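Local coordinates for putative methyl-accepting chemotaxis signal transduction protein (Campylobacter jejuni subsp. jejuni serotype O:2, PDB 4XMR) that probably acts as a chemotaxis receptor, binding isoleucine through a tandem PAS sensory domain and passing a signal across the membrane, at residues B[38-43]-B[141-146]; B[116-119]-B[125-128]; B[145-150]-B[155-160]. One frame throughout, in Å; residues are numbered along the deposited sequence. Where two conformers were deposited one is given.

Interaction 1. Residues B[38-43]-B[141-146]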
loop_
_atom_site.group_PDB
_atom_site.type_symbol
_atom_site.label_atom_id
_atom_site.label_comp_id
_atom_site.label_asym_id
_atom_site.label_seq_id
_atom_site.Cartn_x
_atom_site.Cartn_y
_atom_site.Cartn_z
ATOM N N SER B 38 9.095 -0.449 7.518
ATOM C CA SER B 38 9.977 -1.421 6.876
ATOM C C SER B 38 11.004 -0.727 5.993
ATOM O O SER B 38 12.185 -1.085 5.999
ATOM C CB SER B 38 9.180 -2.455 6.077
ATOM O OG SER B 38 8.425 -3.287 6.954
ATOM N N PHE B 39 10.554 0.277 5.252
ATOM C CA PHE B 39 11.438 1.065 4.403
ATOM C C PHE B 39 12.548 1.694 5.245
ATOM O O PHE B 39 13.720 1.664 4.875
ATOM C CB PHE B 39 10.593 2.144 3.714
ATOM C CG PHE B 39 11.382 3.217 3.001
ATOM C CD1 PHE B 39 11.721 3.075 1.665
ATOM C CD2 PHE B 39 11.731 4.394 3.655
ATOM C CE1 PHE B 39 12.407 4.080 0.994
ATOM C CE2 PHE B 39 12.430 5.400 2.999
ATOM C CZ PHE B 39 12.761 5.246 1.665
ATOM N N THR B 40 12.167 2.287 6.369
ATOM C CA THR B 40 13.119 2.989 7.220
ATOM C C THR B 40 14.134 2.024 7.827
ATOM O O THR B 40 15.323 2.337 7.902
ATOM C CB THR B 40 12.364 3.791 8.309
ATOM O OG1 THR B 40 11.460 4.692 7.659
ATOM C CG2 THR B 40 13.325 4.603 9.166
ATOM N N ARG B 41 13.678 0.838 8.225
ATOM C CA ARG B 41 14.580 -0.194 8.737
ATOM C C ARG B 41 15.573 -0.657 7.675
ATOM O O ARG B 41 16.749 -0.883 7.969
ATOM C CB ARG B 41 13.797 -1.401 9.252
ATOM C CG ARG B 41 13.179 -1.221 10.635
ATOM C CD ARG B 41 12.670 -2.557 11.169
ATOM N NE ARG B 41 11.452 -2.949 10.478
ATOM C CZ ARG B 41 10.234 -2.653 10.909
ATOM N NH1 ARG B 41 10.076 -1.987 12.049
ATOM N NH2 ARG B 41 9.177 -3.036 10.213
ATOM N N ALA B 42 15.101 -0.821 6.444
ATOM C CA ALA B 42 15.977 -1.241 5.355
ATOM C C ALA B 42 17.057 -0.186 5.107
ATOM O O ALA B 42 18.235 -0.515 4.901
ATOM C CB ALA B 42 15.172 -1.508 4.091
ATOM N N LEU B 43 16.652 1.079 5.114
ATOM C CA LEU B 43 17.581 2.185 4.919
ATOM C C LEU B 43 18.636 2.201 6.035
ATOM O O LEU B 43 19.829 2.326 5.759
ATOM C CB LEU B 43 16.809 3.502 4.842
ATOM C CG LEU B 43 17.626 4.776 4.661
ATOM C CD1 LEU B 43 18.670 4.639 3.558
ATOM C CD2 LEU B 43 16.670 5.911 4.326
ATOM N N ILE B 141 4.593 13.164 8.272
ATOM C CA ILE B 141 4.834 12.223 9.345
ATOM C C ILE B 141 6.268 11.759 9.172
ATOM O O ILE B 141 6.690 11.395 8.056
ATOM C CB ILE B 141 3.901 11.015 9.235
ATOM C CG1 ILE B 141 2.450 11.458 9.468
ATOM C CG2 ILE B 141 4.319 9.918 10.220
ATOM C CD1 ILE B 141 1.421 10.473 8.936
ATOM N N THR B 142 7.029 11.803 10.263
ATOM C CA THR B 142 8.436 11.422 10.240
ATOM C C THR B 142 8.658 10.082 10.925
ATOM O O THR B 142 8.134 9.836 12.024
ATOM C CB THR B 142 9.309 12.497 10.917
ATOM O OG1 THR B 142 9.214 13.712 10.172
ATOM C CG2 THR B 142 10.772 12.068 10.973
ATOM N N TYR B 143 9.412 9.215 10.251
ATOM C CA TYR B 143 9.847 7.949 10.801
ATOM C C TYR B 143 11.320 8.123 11.074
ATOM O O TYR B 143 12.077 8.455 10.160
ATOM C CB TYR B 143 9.608 6.829 9.786
ATOM C CG TYR B 143 8.153 6.745 9.392
ATOM C CD1 TYR B 143 7.630 7.583 8.415
ATOM C CD2 TYR B 143 7.291 5.865 10.028
ATOM C CE1 TYR B 143 6.295 7.541 8.073
ATOM C CE2 TYR B 143 5.936 5.821 9.690
ATOM C CZ TYR B 143 5.453 6.664 8.710
ATOM O OH TYR B 143 4.134 6.642 8.329
ATOM N N SER B 144 11.756 7.934 12.315
ATOM C CA SER B 144 13.163 8.117 12.625
ATOM C C SER B 144 13.759 6.926 13.359
ATOM O O SER B 144 13.047 6.151 14.012
ATOM C CB SER B 144 13.411 9.413 13.397
ATOM O OG SER B 144 12.729 9.404 14.640
ATOM N N LYS B 145 15.072 6.782 13.239
ATOM C CA LYS B 145 15.762 5.661 13.838
ATOM C C LYS B 145 17.207 6.029 14.075
ATOM O O LYS B 145 17.881 6.527 13.174
ATOM C CB LYS B 145 15.682 4.430 12.935
ATOM C CG LYS B 145 16.284 3.187 13.568
ATOM C CD LYS B 145 15.481 1.948 13.239
ATOM C CE LYS B 145 15.442 0.981 14.418
ATOM N NZ LYS B 145 16.797 0.650 14.948
ATOM N N ALA B 146 17.690 5.782 15.287
ATOM C CA ALA B 146 19.085 6.023 15.592
ATOM C C ALA B 146 19.913 4.980 14.869
ATOM O O ALA B 146 19.586 3.788 14.890
ATOM C CB ALA B 146 19.324 5.951 17.092
#

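Interaction 2. Residues B[116-119]-B[125-128]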
loop_
_atom_site.group_PDB
_atom_site.type_symbol
_atom_site.label_atom_id
_atom_site.label_comp_id
_atom_site.label_asym_id
_atom_site.label_seq_id
_atom_site.Cartn_x
_atom_site.Cartn_y
_atom_site.Cartn_z
ATOM N N TYR B 116 14.439 13.533 16.488
ATOM C CA TYR B 116 15.832 13.287 16.812
ATOM C C TYR B 116 15.944 12.731 18.233
ATOM O O TYR B 116 16.483 11.645 18.448
ATOM C CB TYR B 116 16.651 14.572 16.637
ATOM C CG TYR B 116 18.138 14.405 16.851
ATOM C CD1 TYR B 116 18.703 14.603 18.100
ATOM C CD2 TYR B 116 18.978 14.058 15.797
ATOM C CE1 TYR B 116 20.050 14.453 18.297
ATOM C CE2 TYR B 116 20.333 13.906 15.990
ATOM C CZ TYR B 116 20.861 14.103 17.243
ATOM O OH TYR B 116 22.211 13.955 17.444
ATOM N N GLN B 117 15.409 13.463 19.202
ATOM C CA GLN B 117 15.565 13.065 20.595
ATOM C C GLN B 117 14.878 11.743 20.930
ATOM O O GLN B 117 15.425 10.928 21.669
ATOM C CB GLN B 117 15.127 14.188 21.530
ATOM C CG GLN B 117 16.143 15.316 21.588
ATOM C CD GLN B 117 17.478 14.874 22.175
ATOM O OE1 GLN B 117 17.526 14.128 23.156
ATOM N NE2 GLN B 117 18.570 15.335 21.576
ATOM N N GLU B 118 13.704 11.505 20.362
ATOM C CA GLU B 118 12.986 10.270 20.678
ATOM C C GLU B 118 13.669 9.034 20.101
ATOM O O GLU B 118 13.626 7.958 20.695
ATOM C CB GLU B 118 11.522 10.354 20.243
ATOM C CG GLU B 118 10.718 11.378 21.029
ATOM C CD GLU B 118 10.732 11.098 22.521
ATOM O OE1 GLU B 118 10.564 9.922 22.907
ATOM O OE2 GLU B 118 10.925 12.052 23.303
ATOM N N ALA B 119 14.323 9.193 18.953
ATOM C CA ALA B 119 15.029 8.082 18.324
ATOM C C ALA B 119 16.193 7.613 19.186
ATOM O O ALA B 119 16.533 6.432 19.187
ATOM C CB ALA B 119 15.544 8.487 16.955
ATOM N N ILE B 125 11.829 2.320 15.762
ATOM C CA ILE B 125 11.474 3.433 14.910
ATOM C C ILE B 125 10.534 4.312 15.709
ATOM O O ILE B 125 9.629 3.818 16.396
ATOM C CB ILE B 125 10.769 2.962 13.643
ATOM C CG1 ILE B 125 11.738 2.156 12.796
ATOM C CG2 ILE B 125 10.207 4.153 12.847
ATOM C CD1 ILE B 125 11.108 1.541 11.624
ATOM N N PHE B 126 10.780 5.611 15.659
ATOM C CA PHE B 126 9.866 6.575 16.227
ATOM C C PHE B 126 9.008 7.160 15.121
ATOM O O PHE B 126 9.518 7.533 14.063
ATOM C CB PHE B 126 10.614 7.683 16.970
ATOM C CG PHE B 126 9.704 8.641 17.673
ATOM C CD1 PHE B 126 9.060 8.268 18.845
ATOM C CD2 PHE B 126 9.478 9.905 17.163
ATOM C CE1 PHE B 126 8.210 9.142 19.492
ATOM C CE2 PHE B 126 8.626 10.787 17.807
ATOM C CZ PHE B 126 7.994 10.406 18.975
ATOM N N VAL B 127 7.708 7.242 15.371
ATOM C CA VAL B 127 6.784 7.839 14.421
ATOM C C VAL B 127 6.227 9.106 15.047
ATOM O O VAL B 127 5.564 9.050 16.090
ATOM C CB VAL B 127 5.617 6.894 14.103
ATOM C CG1 VAL B 127 4.712 7.510 13.035
ATOM C CG2 VAL B 127 6.132 5.523 13.671
ATOM N N THR B 128 6.495 10.252 14.440
ATOM C CA THR B 128 6.011 11.508 14.975
ATOM C C THR B 128 4.544 11.718 14.646
ATOM O O THR B 128 4.039 11.190 13.652
ATOM C CB THR B 128 6.759 12.721 14.385
ATOM O OG1 THR B 128 6.414 12.879 13.003
ATOM C CG2 THR B 128 8.254 12.561 14.524
#

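Interaction 3. Residues B[145-150]-B[155-160]. With ILE (isoleucine), chain E.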
loop_
_atom_site.group_PDB
_atom_site.type_symbol
_atom_site.label_atom_id
_atom_site.label_comp_id
_atom_site.label_asym_id
_atom_site.label_seq_id
_atom_site.Cartn_x
_atom_site.Cartn_y
_atom_site.Cartn_z
ATOM N N LYS B 145 15.072 6.782 13.239
ATOM C CA LYS B 145 15.762 5.661 13.838
ATOM C C LYS B 145 17.207 6.029 14.075
ATOM O O LYS B 145 17.881 6.527 13.174
ATOM C CB LYS B 145 15.682 4.430 12.935
ATOM C CG LYS B 145 16.284 3.187 13.568
ATOM C CD LYS B 145 15.481 1.948 13.239
ATOM C CE LYS B 145 15.442 0.981 14.418
ATOM N NZ LYS B 145 16.797 0.650 14.948
ATOM N N ALA B 146 17.690 5.782 15.287
ATOM C CA ALA B 146 19.085 6.023 15.592
ATOM C C ALA B 146 19.913 4.980 14.869
ATOM O O ALA B 146 19.586 3.788 14.890
ATOM C CB ALA B 146 19.324 5.951 17.092
ATOM N N ILE B 147 20.983 5.428 14.222
ATOM C CA ILE B 147 21.861 4.533 13.484
ATOM C C ILE B 147 23.123 4.304 14.280
ATOM O O ILE B 147 23.812 5.259 14.644
ATOM C CB ILE B 147 22.268 5.133 12.129
ATOM C CG1 ILE B 147 21.034 5.636 11.383
ATOM C CG2 ILE B 147 23.049 4.113 11.298
ATOM C CD1 ILE B 147 20.004 4.566 11.146
ATOM N N TYR B 148 23.426 3.037 14.534
ATOM C CA TYR B 148 24.641 2.657 15.239
ATOM C C TYR B 148 25.557 1.861 14.329
ATOM O O TYR B 148 25.090 1.102 13.480
ATOM C CB TYR B 148 24.302 1.814 16.463
ATOM C CG TYR B 148 23.512 2.575 17.486
ATOM C CD1 TYR B 148 24.155 3.305 18.484
ATOM C CD2 TYR B 148 22.125 2.588 17.449
ATOM C CE1 TYR B 148 23.430 4.022 19.416
ATOM C CE2 TYR B 148 21.397 3.294 18.375
ATOM C CZ TYR B 148 22.052 4.005 19.354
ATOM O OH TYR B 148 21.309 4.711 20.264
ATOM N N LYS B 149 26.857 2.047 14.518
ATOM C CA LYS B 149 27.869 1.257 13.838
ATOM C C LYS B 149 28.839 0.762 14.902
ATOM O O LYS B 149 29.429 1.564 15.623
ATOM C CB LYS B 149 28.627 2.108 12.821
ATOM C CG LYS B 149 29.709 1.352 12.053
ATOM C CD LYS B 149 29.122 0.260 11.163
ATOM C CE LYS B 149 30.222 -0.450 10.386
ATOM N NZ LYS B 149 29.696 -1.443 9.412
ATOM N N ASP B 150 28.984 -0.556 15.020
ATOM C CA ASP B 150 29.836 -1.158 16.037
ATOM C C ASP B 150 29.486 -0.608 17.416
ATOM O O ASP B 150 30.364 -0.355 18.245
ATOM C CB ASP B 150 31.314 -0.942 15.709
ATOM C CG ASP B 150 31.742 -1.683 14.458
ATOM O OD1 ASP B 150 30.865 -2.234 13.758
ATOM O OD2 ASP B 150 32.953 -1.709 14.155
ATOM N N GLY B 155 24.224 8.770 14.026
ATOM C CA GLY B 155 23.295 9.860 13.870
ATOM C C GLY B 155 21.899 9.309 13.875
ATOM O O GLY B 155 21.693 8.134 14.179
ATOM N N VAL B 156 20.942 10.164 13.554
ATOM C CA VAL B 156 19.549 9.757 13.507
ATOM C C VAL B 156 19.024 9.892 12.080
ATOM O O VAL B 156 19.053 10.972 11.488
ATOM C CB VAL B 156 18.677 10.572 14.478
ATOM C CG1 VAL B 156 17.217 10.186 14.309
ATOM C CG2 VAL B 156 19.145 10.341 15.928
ATOM N N LEU B 157 18.572 8.772 11.534
ATOM C CA LEU B 157 17.930 8.734 10.225
ATOM C C LEU B 157 16.500 9.229 10.341
ATOM O O LEU B 157 15.782 8.841 11.276
ATOM C CB LEU B 157 17.914 7.299 9.728
ATOM C CG LEU B 157 17.126 7.025 8.452
ATOM C CD1 LEU B 157 17.809 7.673 7.249
ATOM C CD2 LEU B 157 16.973 5.523 8.250
ATOM N N GLY B 158 16.071 10.065 9.398
ATOM C CA GLY B 158 14.688 10.482 9.318
ATOM C C GLY B 158 14.142 10.340 7.910
ATOM O O GLY B 158 14.854 10.574 6.916
ATOM N N VAL B 159 12.880 9.931 7.838
ATOM C CA VAL B 159 12.145 9.809 6.585
ATOM C C VAL B 159 10.829 10.565 6.730
ATOM O O VAL B 159 10.036 10.247 7.628
ATOM C CB VAL B 159 11.872 8.326 6.246
ATOM C CG1 VAL B 159 10.979 8.208 5.014
ATOM C CG2 VAL B 159 13.188 7.564 6.059
ATOM N N ASP B 160 10.603 11.564 5.877
ATOM C CA ASP B 160 9.377 12.351 5.933
ATOM C C ASP B 160 8.450 11.936 4.804
ATOM O O ASP B 160 8.821 12.006 3.619
ATOM C CB ASP B 160 9.638 13.856 5.770
ATOM C CG ASP B 160 10.469 14.462 6.887
ATOM O OD1 ASP B 160 10.662 13.830 7.942
ATOM O OD2 ASP B 160 10.925 15.607 6.687
HETATM N N ILE E . 11.086 17.414 8.697
HETATM C CA ILE E . 12.286 17.592 9.499
HETATM C C ILE E . 12.058 18.771 10.435
HETATM O O ILE E . 12.685 18.878 11.483
HETATM C CB ILE E . 13.543 17.795 8.612
HETATM C CG1 ILE E . 14.812 17.634 9.453
HETATM C CG2 ILE E . 13.510 19.139 7.897
HETATM C CD1 ILE E . 16.089 17.545 8.635
HETATM O OXT ILE E . 11.205 19.619 10.165
#

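Interaction 1. Residues B[38-43]-B[141-146]
Thr40 sits over the start of the Tyr143 side chain, where a helix lies against a strand. Its OG1 is 3.5 Å from Tyr143 CB. This is packing and not a hydrogen bond. The two side chains cross at about a right angle. CG of Tyr143 is anti to its own carbonyl carbon (chi1 -58°), and the ring leads away from the threonine.

Both hydroxyls turn to Asn36, one turn earlier on the helix. Thr40 OG1 is hydrogen-bonded to Asn36 O, and Tyr143 OH to the side-chain ND2 of Asn36. The same residue therefore holds the polar groups of both contact partners.

Thr40 CG2 is anti to the backbone N and reaches the other way. It comes within 4.4 Å of Lys145 CB, so the lysine contributes the foot of its chain. The NZ end forms a salt bridge with Glu44, further along the helix.

No hydrogen bond joins the two segments directly. The long helix 9-48 thus packs through small side-chain groups across strand 139-149, in the sheet of the PAS-like (Cache) sensor domain. Thr40 also touches Val159 on the adjacent strand 152-162, while Phe39 and Leu43 pack on Tyr72 of helix 58-76.

Interaction 2. Residues B[116-119]-B[125-128]
Glu118 OE2 forms a salt bridge with Lys121, three residues further on, and the methylenes of the same glutamate lie on the ring of Phe126. The acid end is thus tied within its own side of the contact. The aliphatic part does the touching.

CB of Glu118 stands 3.4 Å from the centroid of the Phe126 ring and only 7° off the ring normal. This is a CH-pi contact over the middle of one face. CB is nearly equidistant from the ring carbons, with CD1 of Phe126 at 3.5 Å. CG of Glu118 lies over the far end of the ring, 3.5 Å from Phe126 CZ.

The glutamate chain bends at its second torsion (chi2 -58°), which keeps the chain from running straight out from CB. The carboxylate plane is tilted 47° from the ring. On the other side, CG of Phe126 is anti to its backbone N, which carries the ring out toward the helix. Ala119 adds a looser touch, with its backbone N 4.5 Å from Phe126 CB.

Strand 126-132 is an outermost strand of the sheet within this chain, and Phe126 pairs through its backbone with Ser144 on the next strand. Helix 114-120 is therefore joined to this sheet edge by a nonpolar contact. The glutamate divides its roles: methylenes meet the ring by dispersion, while the carboxylate is paired with Lys121, which would offset its charge.

Interaction 3. Residues B[145-150]-B[155-160]
Lys145 and Leu157 form an antiparallel hydrogen-bonded pair, gripped by two backbone bonds. Lys145 N reaches Leu157 O at 2.9 Å. Leu157 N returns a bond of 2.9 Å to Lys145 O. Ala146 and Val156 follow as a non-hydrogen-bonded pair, with their CA atoms 4.3 Å apart. Ile147 N then donates to Gly155 O at 2.8 Å.

Side chains close the packing on one face of the sheet. CD1 of Ile147, in the conformer described, lies 3.7 Å from CB of Leu157. CG of Leu157 is anti to its backbone N, and the side chain packs on Leu43 of helix 9-48. On the opposite face, Val156 is covered by helix 114-120, including Trp115 and Ala119.

The contact is loose at the turn end. Tyr148, Lys149 and Asp150 make no side-chain contact with 155-160, and Tyr148 and Asp150 are exposed to solvent. Lys149 NZ instead bonds to the backbone oxygens of Ala48 and Leu50.

At the other end strand 152-162 carries Asp160 into the isoleucine pocket. OD2 of Asp160 accepts a 2.7 Å hydrogen bond from N of the bound isoleucine, and Asn80 also bonds to OD2. OD2 thus meets the amino group, while the bonds of Tyr82 and Thr142 to OD1 fix the rotation of the carboxylate. Asp133, Thr134, Lys113, Tyr131 and Trp115 bond to the ligand as well.

This is a twisted beta hairpin in the antiparallel sheet of a PAS-like (Cache) sensor domain. The segments 145-149 and 155-160 run at 136° to each other, and the second strand supplies an acid to the amino-acid site.

All three contacts meet on one antiparallel sheet, their centres 8 to 10 Å apart. Strand 139-149 is the common element. Interactions 1 and 3 share Lys145 and Ala146 on it, and strand 126-132 of interaction 2 is its neighbour in the sheet. Helix 9-48 comes first along the chain and packs on the sheet in interaction 1. Interaction 2 falls within the span between that helix and strand 139-149. Interaction 3 follows, in the hairpin of strands 139-149 and 152-162. Helix 114-120 reaches the sheet too, where Ala119 CB lies 3.6 Å from Val156 CG1. The long helix and the isoleucine pocket are thus joined through the same sheet, consistent with a sensor that relays ligand binding.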